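Ornithine carbamoyltransferase, mitochondrial (PDB 3SDS) catalyses the transfer of a carbamoyl group from carbamoyl phosphate to L-ornithine, giving L-citrulline and phosphate, the first of three steps from ornithine to arginine. Local coordinates at residues A30-T33 against P34-A38. Numbering follows the deposited sequence.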
# COMPACT_ATOMS: atom_id res chain seq x y z
N ALA A 30 30.15 -8.96 0.74
CA ALA A 30 31.51 -8.45 0.92
C ALA A 30 31.68 -7.57 2.18
O ALA A 30 32.81 -7.40 2.66
CB ALA A 30 31.95 -7.71 -0.32
N ASP A 31 30.58 -7.03 2.71
CA ASP A 31 30.63 -6.18 3.91
C ASP A 31 30.56 -6.98 5.22
O ASP A 31 30.59 -6.39 6.30
CB ASP A 31 29.47 -5.17 3.95
CG ASP A 31 29.33 -4.34 2.67
OD1 ASP A 31 28.15 -4.12 2.30
OD2 ASP A 31 30.34 -3.90 2.06
N LEU A 32 30.44 -8.30 5.14
CA LEU A 32 30.23 -9.11 6.35
C LEU A 32 31.42 -9.98 6.64
O LEU A 32 31.98 -10.57 5.73
CB LEU A 32 28.99 -10.00 6.23
CG LEU A 32 27.64 -9.33 6.02
CD1 LEU A 32 26.46 -10.32 5.80
CD2 LEU A 32 27.38 -8.47 7.20
N THR A 33 31.79 -10.08 7.92
CA THR A 33 32.83 -11.04 8.31
C THR A 33 32.21 -12.42 8.20
O THR A 33 30.99 -12.54 8.15
CB THR A 33 33.30 -10.84 9.77
OG1 THR A 33 32.17 -10.94 10.65
CG2 THR A 33 34.00 -9.48 9.96
N PRO A 34 33.05 -13.48 8.18
CA PRO A 34 32.47 -14.83 8.24
C PRO A 34 31.61 -15.06 9.49
O PRO A 34 30.55 -15.67 9.37
CB PRO A 34 33.69 -15.74 8.22
CG PRO A 34 34.79 -14.92 7.65
CD PRO A 34 34.52 -13.51 8.08
N THR A 35 32.02 -14.57 10.67
CA THR A 35 31.19 -14.69 11.88
C THR A 35 29.81 -14.01 11.75
O THR A 35 28.78 -14.61 12.04
CB THR A 35 31.91 -14.12 13.11
OG1 THR A 35 33.13 -14.85 13.32
CG2 THR A 35 31.03 -14.23 14.38
N GLU A 36 29.81 -12.75 11.32
CA GLU A 36 28.58 -11.99 11.12
C GLU A 36 27.61 -12.70 10.17
O GLU A 36 26.39 -12.59 10.34
CB GLU A 36 28.89 -10.58 10.59
CG GLU A 36 29.41 -9.56 11.61
CD GLU A 36 29.94 -8.28 10.94
OE1 GLU A 36 30.22 -8.32 9.71
OE2 GLU A 36 30.09 -7.24 11.65
N PHE A 37 28.14 -13.40 9.16
CA PHE A 37 27.29 -14.06 8.17
C PHE A 37 26.66 -15.33 8.73
O PHE A 37 25.47 -15.61 8.50
CB PHE A 37 28.05 -14.36 6.87
CG PHE A 37 27.19 -14.95 5.78
CD1 PHE A 37 26.41 -14.14 4.96
CD2 PHE A 37 27.13 -16.33 5.60
CE1 PHE A 37 25.60 -14.70 3.97
CE2 PHE A 37 26.32 -16.89 4.61
CZ PHE A 37 25.56 -16.08 3.79
N ALA A 38 27.45 -16.12 9.45
CA ALA A 38 26.91 -17.32 10.06
C ALA A 38 25.81 -16.98 11.08
O ALA A 38 24.81 -17.71 11.19
CB ALA A 38 27.99 -18.15 10.66
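The ring of F37 meets L32 at its edge, where methyl CD1 of L32 lies in the ring plane, 3.9 Å from CD1 of F37. The two side chains run at about a right angle to each other. The second flat group, the carboxylate of E36, takes the backbone N-H of T33 on the anti side of OE1, with the donor 32° out of its plane. That bond is nearly straight, and T33 N to E36 OE1 is 3.0 Å. CD2 of L32 lies 3.8 Å from OE1 of E36. The other oxygen, OE2, forms a salt bridge with R24.

T33 is the N-cap of helix 34-51, in the carbamoyl phosphate-binding domain. OG1 of T33 accepts from E36 N at 3.0 Å, again almost in line. With the return bond from T33 N, this completes a capping box. A chi1 of 57° sets OG1 of T33 between its own N and carbonyl carbon, facing the first turn. The aliphatic part of the E36 chain passes beside this hydroxyl. O of T33 accepts from F37 N at 3.1 Å, in a more bent bond. P34 opens the helix and has no N-H to offer. Just before the cap, the carbonyl of L32 accepts a hydrogen bond from K210 NZ.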